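Local coordinates for rhamnosidase B (Bacillus sp., PDB 2OKX), which hydrolyses terminal alpha-L-rhamnose residues from rhamnosides, as a glycoside hydrolase of family 78, at residues A[18-32]-A[85-99]. Sequence-based numbering, arbitrary orientation.
Sequences SPRNEWRCFRGSFDA and GVRNTIAVLVLHFGV
Trp23 and Leu95, a non-hydrogen-bonded pair of two long antiparallel strands, illustrate how side chains on the two faces of a central sheet pairing pack in different ways. Leu95 lies alongside the indole and sets CG over the face of the five-membered ring, 3.6 Å from its centroid and 17° off the normal, while its CD2 reaches Trp23 CE2 at 3.6 Å. Trp23 CG stands anti to its carbonyl carbon (chi1 -67°), which brings the indole in beside the Leu95 side chain. Replacing the indole with an alanine side chain is likely to strip Leu95 of its aromatic floor and open a gap beside Pro500. Next along, Arg24 and Val94 exchange paired backbone bonds, Arg24 N to Val94 O at 2.8 Å and Val94 N to Arg24 O, in the alternating antiparallel pattern. On the face shared by Phe26 and Val94, the ring meets Val94 CG2 through CE1 at 3.9 Å, and Leu111 adds to this apolar layer. Farther along, Asn88 CB sits over one face of Phe30, whereas Ile90 CG1 comes to the ring edge; Asn88 OD1 accepts hydrogen bonds from Asn55 ND2 and Arg83 N. At the other end His96 offers its edge, NE2 bonding Ser18 OG in the ring plane at 2.7 Å. Arg27 NE makes a salt bridge with Asp170 and its NH1 bonds Trp163 O. Backbone bonds thus fix the register, apolar and CH-pi packing serves both faces, and Glu22 and Asp170 meet arginine charges.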
ATOM      1  N   SER A  18     -16.659 -17.072   9.378  1.00 31.69           N
ATOM      2  CA  SER A  18     -15.687 -16.235   8.683  1.00 31.08           C
ATOM      3  C   SER A  18     -15.628 -16.623   7.209  1.00 29.05           C
ATOM      4  O   SER A  18     -14.682 -17.265   6.756  1.00 29.22           O
ATOM      5  CB  SER A  18     -14.304 -16.391   9.326  1.00 31.52           C
ATOM      6  OG  SER A  18     -13.344 -15.552   8.705  1.00 31.59           O
ATOM      7  N   PRO A  19     -16.653 -16.235   6.441  1.00 27.76           N
ATOM      8  CA  PRO A  19     -16.705 -16.549   5.015  1.00 27.63           C
ATOM      9  C   PRO A  19     -15.659 -15.759   4.236  1.00 27.56           C
ATOM     10  O   PRO A  19     -15.229 -14.685   4.665  1.00 27.80           O
ATOM     11  CB  PRO A  19     -18.127 -16.162   4.632  1.00 25.91           C
ATOM     12  CG  PRO A  19     -18.388 -14.986   5.519  1.00 26.18           C
ATOM     13  CD  PRO A  19     -17.825 -15.439   6.847  1.00 27.57           C
ATOM     14  N   ARG A  20     -15.253 -16.300   3.095  1.00 26.87           N
ATOM     15  CA  ARG A  20     -14.264 -15.638   2.259  1.00 26.85           C
ATOM     16  C   ARG A  20     -14.905 -14.560   1.395  1.00 26.66           C
ATOM     17  O   ARG A  20     -15.949 -14.787   0.778  1.00 24.67           O
ATOM     18  CB  ARG A  20     -13.581 -16.651   1.333  1.00 26.10           C
ATOM     19  CG  ARG A  20     -12.609 -16.027   0.320  1.00 25.44           C
ATOM     20  CD  ARG A  20     -12.384 -16.970  -0.856  1.00 24.82           C
ATOM     21  NE  ARG A  20     -11.496 -16.445  -1.896  1.00 24.64           N
ATOM     22  CZ  ARG A  20     -10.166 -16.422  -1.821  1.00 25.21           C
ATOM     23  NH1 ARG A  20      -9.542 -16.887  -0.741  1.00 23.53           N
ATOM     24  NH2 ARG A  20      -9.456 -15.973  -2.846  1.00 23.76           N
ATOM     25  N   ASN A  21     -14.279 -13.388   1.370  1.00 25.99           N
ATOM     26  CA  ASN A  21     -14.734 -12.289   0.523  1.00 24.70           C
ATOM     27  C   ASN A  21     -16.257 -12.151   0.465  1.00 23.95           C
ATOM     28  O   ASN A  21     -16.851 -12.247  -0.603  1.00 23.63           O
ATOM     29  CB  ASN A  21     -14.174 -12.517  -0.886  1.00 24.00           C
ATOM     30  CG  ASN A  21     -14.435 -11.355  -1.833  1.00 23.19           C
ATOM     31  OD1 ASN A  21     -14.342 -11.508  -3.052  1.00 25.43           O
ATOM     32  ND2 ASN A  21     -14.747 -10.196  -1.282  1.00 20.15           N
ATOM     33  N   GLU A  22     -16.886 -11.915   1.612  1.00 25.40           N
ATOM     34  CA  GLU A  22     -18.335 -11.767   1.644  1.00 26.17           C
ATOM     35  C   GLU A  22     -18.769 -10.388   2.115  1.00 24.31           C
ATOM     36  O   GLU A  22     -18.322  -9.907   3.153  1.00 24.47           O
ATOM     37  CB  GLU A  22     -18.965 -12.827   2.561  1.00 28.50           C
ATOM     38  CG  GLU A  22     -20.484 -12.713   2.681  1.00 31.85           C
ATOM     39  CD  GLU A  22     -21.096 -13.799   3.552  1.00 33.02           C
ATOM     40  OE1 GLU A  22     -21.443 -13.517   4.725  1.00 33.24           O
ATOM     41  OE2 GLU A  22     -21.219 -14.940   3.061  1.00 32.85           O
ATOM     42  N   TRP A  23     -19.645  -9.758   1.342  1.00 24.37           N
ATOM     43  CA  TRP A  23     -20.172  -8.446   1.696  1.00 25.50           C
ATOM     44  C   TRP A  23     -21.589  -8.673   2.223  1.00 24.71           C
ATOM     45  O   TRP A  23     -22.443  -9.214   1.524  1.00 26.10           O
ATOM     46  CB  TRP A  23     -20.175  -7.531   0.465  1.00 25.34           C
ATOM     47  CG  TRP A  23     -18.783  -7.184  -0.010  1.00 26.20           C
ATOM     48  CD1 TRP A  23     -17.601  -7.682   0.470  1.00 26.90           C
ATOM     49  CD2 TRP A  23     -18.433  -6.260  -1.049  1.00 26.25           C
ATOM     50  NE1 TRP A  23     -16.540  -7.125  -0.204  1.00 26.59           N
ATOM     51  CE2 TRP A  23     -17.022  -6.250  -1.142  1.00 27.65           C
ATOM     52  CE3 TRP A  23     -19.174  -5.439  -1.911  1.00 26.80           C
ATOM     53  CZ2 TRP A  23     -16.336  -5.448  -2.064  1.00 26.52           C
ATOM     54  CZ3 TRP A  23     -18.490  -4.642  -2.829  1.00 26.40           C
ATOM     55  CH2 TRP A  23     -17.085  -4.653  -2.896  1.00 25.58           C
ATOM     56  N   ARG A  24     -21.825  -8.273   3.468  1.00 26.87           N
ATOM     57  CA  ARG A  24     -23.123  -8.474   4.099  1.00 27.72           C
ATOM     58  C   ARG A  24     -23.792  -7.186   4.570  1.00 27.93           C
ATOM     59  O   ARG A  24     -23.147  -6.314   5.152  1.00 27.67           O
ATOM     60  CB  ARG A  24     -22.953  -9.443   5.273  1.00 28.71           C
ATOM     61  CG  ARG A  24     -24.191  -9.670   6.124  1.00 29.82           C
ATOM     62  CD  ARG A  24     -23.941 -10.801   7.119  1.00 28.22           C
ATOM     63  NE  ARG A  24     -23.864 -12.096   6.449  1.00 29.86           N
ATOM     64  CZ  ARG A  24     -24.916 -12.767   5.988  1.00 30.96           C
ATOM     65  NH1 ARG A  24     -26.140 -12.270   6.127  1.00 31.28           N
ATOM     66  NH2 ARG A  24     -24.747 -13.934   5.381  1.00 31.27           N
ATOM     67  N   CYS A  25     -25.095  -7.087   4.316  1.00 28.99           N
ATOM     68  CA  CYS A  25     -25.891  -5.922   4.693  1.00 29.18           C
ATOM     69  C   CYS A  25     -26.598  -6.106   6.029  1.00 30.60           C
ATOM     70  O   CYS A  25     -27.022  -7.209   6.375  1.00 31.09           O
ATOM     71  CB  CYS A  25     -26.957  -5.643   3.630  1.00 28.09           C
ATOM     72  SG  CYS A  25     -26.347  -5.458   1.946  1.00 30.89           S
ATOM     73  N   PHE A  26     -26.728  -5.010   6.773  1.00 30.02           N
ATOM     74  CA  PHE A  26     -27.417  -5.018   8.056  1.00 30.45           C
ATOM     75  C   PHE A  26     -28.350  -3.814   8.122  1.00 32.58           C
ATOM     76  O   PHE A  26     -28.016  -2.733   7.634  1.00 32.03           O
ATOM     77  CB  PHE A  26     -26.426  -4.954   9.224  1.00 29.27           C
ATOM     78  CG  PHE A  26     -25.563  -6.176   9.361  1.00 30.39           C
ATOM     79  CD1 PHE A  26     -24.372  -6.291   8.648  1.00 29.04           C
ATOM     80  CD2 PHE A  26     -25.949  -7.220  10.197  1.00 28.65           C
ATOM     81  CE1 PHE A  26     -23.579  -7.428   8.765  1.00 29.08           C
ATOM     82  CE2 PHE A  26     -25.164  -8.363  10.323  1.00 28.50           C
ATOM     83  CZ  PHE A  26     -23.976  -8.468   9.606  1.00 29.12           C
ATOM     84  N   ARG A  27     -29.525  -4.012   8.714  1.00 32.14           N
ATOM     85  CA  ARG A  27     -30.508  -2.946   8.860  1.00 33.55           C
ATOM     86  C   ARG A  27     -31.088  -2.947  10.266  1.00 35.48           C
ATOM     87  O   ARG A  27     -31.430  -3.996  10.813  1.00 35.06           O
ATOM     88  CB  ARG A  27     -31.646  -3.103   7.844  1.00 32.87           C
ATOM     89  CG  ARG A  27     -31.289  -2.696   6.416  1.00 32.88           C
ATOM     90  CD  ARG A  27     -32.437  -2.992   5.463  1.00 31.37           C
ATOM     91  NE  ARG A  27     -33.664  -2.304   5.855  1.00 32.94           N
ATOM     92  CZ  ARG A  27     -33.942  -1.037   5.565  1.00 34.60           C
ATOM     93  NH1 ARG A  27     -33.080  -0.304   4.871  1.00 33.04           N
ATOM     94  NH2 ARG A  27     -35.082  -0.498   5.980  1.00 33.95           N
ATOM     95  N   GLY A  28     -31.184  -1.758  10.847  1.00 36.64           N
ATOM     96  CA  GLY A  28     -31.729  -1.615  12.180  1.00 38.30           C
ATOM     97  C   GLY A  28     -32.514  -0.322  12.241  1.00 39.90           C
ATOM     98  O   GLY A  28     -32.082   0.696  11.703  1.00 39.05           O
ATOM     99  N   SER A  29     -33.677  -0.357  12.881  1.00 41.00           N
ATOM    100  CA  SER A  29     -34.503   0.832  12.994  1.00 42.25           C
ATOM    101  C   SER A  29     -34.831   1.122  14.444  1.00 42.75           C
ATOM    102  O   SER A  29     -34.708   0.255  15.309  1.00 42.28           O
ATOM    103  CB  SER A  29     -35.801   0.660  12.202  1.00 43.46           C
ATOM    104  OG  SER A  29     -35.540   0.523  10.816  1.00 47.93           O
ATOM    105  N   PHE A  30     -35.242   2.355  14.705  1.00 43.70           N
ATOM    106  CA  PHE A  30     -35.604   2.778  16.046  1.00 46.06           C
ATOM    107  C   PHE A  30     -36.359   4.096  15.968  1.00 47.56           C
ATOM    108  O   PHE A  30     -36.233   4.839  14.994  1.00 47.87           O
ATOM    109  CB  PHE A  30     -34.358   2.956  16.919  1.00 45.66           C
ATOM    110  CG  PHE A  30     -33.477   4.100  16.496  1.00 45.42           C
ATOM    111  CD1 PHE A  30     -32.652   3.988  15.383  1.00 45.15           C
ATOM    112  CD2 PHE A  30     -33.482   5.294  17.211  1.00 45.79           C
ATOM    113  CE1 PHE A  30     -31.841   5.049  14.986  1.00 44.58           C
ATOM    114  CE2 PHE A  30     -32.675   6.362  16.821  1.00 45.55           C
ATOM    115  CZ  PHE A  30     -31.853   6.238  15.706  1.00 45.05           C
ATOM    116  N   ASP A  31     -37.148   4.377  16.994  1.00 49.33           N
ATOM    117  CA  ASP A  31     -37.909   5.612  17.047  1.00 51.10           C
ATOM    118  C   ASP A  31     -37.097   6.623  17.845  1.00 50.47           C
ATOM    119  O   ASP A  31     -36.804   6.403  19.020  1.00 50.96           O
ATOM    120  CB  ASP A  31     -39.262   5.364  17.713  1.00 53.59           C
ATOM    121  CG  ASP A  31     -40.102   4.348  16.959  1.00 56.49           C
ATOM    122  OD1 ASP A  31     -41.197   3.997  17.445  1.00 58.84           O
ATOM    123  OD2 ASP A  31     -39.668   3.903  15.876  1.00 59.27           O
ATOM    124  N   ALA A  32     -36.720   7.720  17.198  1.00 49.96           N
ATOM    125  CA  ALA A  32     -35.937   8.757  17.855  1.00 49.89           C
ATOM    126  C   ALA A  32     -36.847   9.715  18.614  1.00 51.22           C
ATOM    127  O   ALA A  32     -37.924  10.077  18.137  1.00 51.64           O
ATOM    128  CB  ALA A  32     -35.116   9.521  16.827  1.00 49.30           C
ATOM    129  N   GLY A  85     -38.390  12.518  16.610  1.00 40.48           N
ATOM    130  CA  GLY A  85     -39.787  12.154  16.761  1.00 40.14           C
ATOM    131  C   GLY A  85     -40.336  11.101  15.821  1.00 41.07           C
ATOM    132  O   GLY A  85     -41.516  10.763  15.908  1.00 41.66           O
ATOM    133  N   VAL A  86     -39.507  10.575  14.925  1.00 39.37           N
ATOM    134  CA  VAL A  86     -39.982   9.559  13.992  1.00 39.06           C
ATOM    135  C   VAL A  86     -39.037   8.366  13.867  1.00 38.87           C
ATOM    136  O   VAL A  86     -37.969   8.332  14.483  1.00 35.99           O
ATOM    137  CB  VAL A  86     -40.208  10.155  12.585  1.00 39.55           C
ATOM    138  CG1 VAL A  86     -41.288  11.226  12.642  1.00 40.80           C
ATOM    139  CG2 VAL A  86     -38.912  10.735  12.054  1.00 39.84           C
ATOM    140  N   ARG A  87     -39.450   7.386  13.071  1.00 39.28           N
ATOM    141  CA  ARG A  87     -38.659   6.183  12.846  1.00 41.79           C
ATOM    142  C   ARG A  87     -37.412   6.488  12.024  1.00 41.14           C
ATOM    143  O   ARG A  87     -37.484   7.149  10.989  1.00 40.30           O
ATOM    144  CB  ARG A  87     -39.507   5.124  12.134  1.00 44.04           C
ATOM    145  CG  ARG A  87     -38.720   3.939  11.590  1.00 48.00           C
ATOM    146  CD  ARG A  87     -39.659   2.865  11.063  1.00 51.61           C
ATOM    147  NE  ARG A  87     -38.975   1.888  10.222  1.00 55.56           N
ATOM    148  CZ  ARG A  87     -38.501   2.149   9.007  1.00 58.09           C
ATOM    149  NH1 ARG A  87     -37.888   1.199   8.312  1.00 59.62           N
ATOM    150  NH2 ARG A  87     -38.643   3.360   8.483  1.00 60.00           N
ATOM    151  N   ASN A  88     -36.275   6.002  12.508  1.00 40.84           N
ATOM    152  CA  ASN A  88     -34.985   6.196  11.856  1.00 40.35           C
ATOM    153  C   ASN A  88     -34.422   4.840  11.458  1.00 40.28           C
ATOM    154  O   ASN A  88     -34.696   3.834  12.113  1.00 38.60           O
ATOM    155  CB  ASN A  88     -34.017   6.894  12.811  1.00 40.05           C
ATOM    156  CG  ASN A  88     -34.317   8.372  12.970  1.00 42.90           C
ATOM    157  OD1 ASN A  88     -33.781   9.205  12.241  1.00 42.01           O
ATOM    158  ND2 ASN A  88     -35.186   8.702  13.918  1.00 42.43           N
ATOM    159  N   THR A  89     -33.632   4.815  10.389  1.00 39.14           N
ATOM    160  CA  THR A  89     -33.046   3.571   9.916  1.00 38.79           C
ATOM    161  C   THR A  89     -31.525   3.616   9.808  1.00 37.87           C
ATOM    162  O   THR A  89     -30.955   4.545   9.230  1.00 37.62           O
ATOM    163  CB  THR A  89     -33.607   3.191   8.539  1.00 40.77           C
ATOM    164  OG1 THR A  89     -35.032   3.065   8.625  1.00 42.60           O
ATOM    165  CG2 THR A  89     -33.007   1.870   8.063  1.00 41.75           C
ATOM    166  N   ILE A  90     -30.875   2.602  10.374  1.00 35.53           N
ATOM    167  CA  ILE A  90     -29.426   2.480  10.319  1.00 32.86           C
ATOM    168  C   ILE A  90     -29.140   1.305   9.399  1.00 32.33           C
ATOM    169  O   ILE A  90     -29.687   0.216   9.589  1.00 32.32           O
ATOM    170  CB  ILE A  90     -28.813   2.174  11.700  1.00 32.51           C
ATOM    171  CG1 ILE A  90     -29.221   3.247  12.712  1.00 33.35           C
ATOM    172  CG2 ILE A  90     -27.297   2.106  11.585  1.00 31.28           C
ATOM    173  CD1 ILE A  90     -28.767   4.651  12.345  1.00 35.65           C
ATOM    174  N   ALA A  91     -28.301   1.529   8.395  1.00 30.51           N
ATOM    175  CA  ALA A  91     -27.949   0.481   7.444  1.00 28.29           C
ATOM    176  C   ALA A  91     -26.437   0.389   7.350  1.00 29.76           C
ATOM    177  O   ALA A  91     -25.743   1.407   7.316  1.00 29.58           O
ATOM    178  CB  ALA A  91     -28.540   0.789   6.081  1.00 28.13           C
ATOM    179  N   VAL A  92     -25.921  -0.833   7.307  1.00 29.25           N
ATOM    180  CA  VAL A  92     -24.483  -1.021   7.234  1.00 27.32           C
ATOM    181  C   VAL A  92     -24.087  -2.114   6.260  1.00 27.42           C
ATOM    182  O   VAL A  92     -24.748  -3.151   6.165  1.00 27.51           O
ATOM    183  CB  VAL A  92     -23.891  -1.401   8.610  1.00 26.49           C
ATOM    184  CG1 VAL A  92     -22.370  -1.471   8.515  1.00 25.89           C
ATOM    185  CG2 VAL A  92     -24.330  -0.406   9.675  1.00 25.31           C
ATOM    186  N   LEU A  93     -23.010  -1.862   5.527  1.00 25.46           N
ATOM    187  CA  LEU A  93     -22.469  -2.841   4.598  1.00 26.35           C
ATOM    188  C   LEU A  93     -21.164  -3.266   5.248  1.00 27.02           C
ATOM    189  O   LEU A  93     -20.304  -2.429   5.514  1.00 26.54           O
ATOM    190  CB  LEU A  93     -22.169  -2.218   3.233  1.00 25.26           C
ATOM    191  CG  LEU A  93     -21.409  -3.161   2.288  1.00 24.80           C
ATOM    192  CD1 LEU A  93     -22.324  -4.304   1.875  1.00 26.58           C
ATOM    193  CD2 LEU A  93     -20.928  -2.403   1.058  1.00 25.31           C
ATOM    194  N   VAL A  94     -21.021  -4.553   5.535  1.00 27.12           N
ATOM    195  CA  VAL A  94     -19.795  -5.032   6.148  1.00 25.60           C
ATOM    196  C   VAL A  94     -19.071  -5.957   5.182  1.00 25.61           C
ATOM    197  O   VAL A  94     -19.658  -6.900   4.649  1.00 24.71           O
ATOM    198  CB  VAL A  94     -20.071  -5.791   7.472  1.00 26.15           C
ATOM    199  CG1 VAL A  94     -18.771  -6.358   8.032  1.00 24.01           C
ATOM    200  CG2 VAL A  94     -20.711  -4.854   8.490  1.00 24.69           C
ATOM    201  N   LEU A  95     -17.800  -5.658   4.933  1.00 24.65           N
ATOM    202  CA  LEU A  95     -16.986  -6.482   4.050  1.00 22.75           C
ATOM    203  C   LEU A  95     -16.153  -7.381   4.953  1.00 23.40           C
ATOM    204  O   LEU A  95     -15.404  -6.883   5.790  1.00 23.02           O
ATOM    205  CB  LEU A  95     -16.032  -5.625   3.207  1.00 23.10           C
ATOM    206  CG  LEU A  95     -16.546  -4.601   2.190  1.00 21.54           C
ATOM    207  CD1 LEU A  95     -17.142  -3.395   2.915  1.00 21.69           C
ATOM    208  CD2 LEU A  95     -15.386  -4.161   1.304  1.00 21.22           C
ATOM    209  N   HIS A  96     -16.304  -8.695   4.824  1.00 21.87           N
ATOM    210  CA  HIS A  96     -15.489  -9.594   5.634  1.00 21.92           C
ATOM    211  C   HIS A  96     -14.555 -10.341   4.697  1.00 20.68           C
ATOM    212  O   HIS A  96     -15.003 -11.069   3.819  1.00 22.24           O
ATOM    213  CB  HIS A  96     -16.333 -10.604   6.410  1.00 21.32           C
ATOM    214  CG  HIS A  96     -15.514 -11.478   7.304  1.00 21.27           C
ATOM    215  ND1 HIS A  96     -14.921 -11.005   8.456  1.00 20.51           N
ATOM    216  CD2 HIS A  96     -15.084 -12.752   7.154  1.00 20.61           C
ATOM    217  CE1 HIS A  96     -14.155 -11.949   8.971  1.00 21.70           C
ATOM    218  NE2 HIS A  96     -14.235 -13.019   8.200  1.00 20.73           N
ATOM    219  N   PHE A  97     -13.254 -10.162   4.891  1.00 22.61           N
ATOM    220  CA  PHE A  97     -12.268 -10.797   4.029  1.00 22.15           C
ATOM    221  C   PHE A  97     -12.166 -12.309   4.205  1.00 23.91           C
ATOM    222  O   PHE A  97     -12.076 -13.044   3.223  1.00 22.98           O
ATOM    223  CB  PHE A  97     -10.887 -10.166   4.250  1.00 22.92           C
ATOM    224  CG  PHE A  97     -10.849  -8.677   4.016  1.00 23.24           C
ATOM    225  CD1 PHE A  97     -11.583  -8.098   2.983  1.00 24.40           C
ATOM    226  CD2 PHE A  97     -10.050  -7.857   4.809  1.00 24.43           C
ATOM    227  CE1 PHE A  97     -11.522  -6.719   2.740  1.00 24.95           C
ATOM    228  CE2 PHE A  97      -9.980  -6.481   4.576  1.00 25.30           C
ATOM    229  CZ  PHE A  97     -10.717  -5.913   3.539  1.00 23.68           C
ATOM    230  N   GLY A  98     -12.171 -12.767   5.455  1.00 24.59           N
ATOM    231  CA  GLY A  98     -12.056 -14.192   5.718  1.00 25.95           C
ATOM    232  C   GLY A  98     -10.659 -14.695   5.399  1.00 26.96           C
ATOM    233  O   GLY A  98     -10.404 -15.901   5.375  1.00 26.69           O
ATOM    234  N   VAL A  99      -9.749 -13.757   5.155  1.00 26.51           N
ATOM    235  CA  VAL A  99      -8.361 -14.071   4.820  1.00 25.00           C
ATOM    236  C   VAL A  99      -7.480 -12.972   5.400  1.00 25.86           C
ATOM    237  O   VAL A  99      -7.812 -11.790   5.297  1.00 25.62           O
ATOM    238  CB  VAL A  99      -8.160 -14.113   3.286  1.00 25.47           C
ATOM    239  CG1 VAL A  99      -6.699 -14.360   2.948  1.00 25.44           C
ATOM    240  CG2 VAL A  99      -9.037 -15.192   2.676  1.00 25.51           C
TER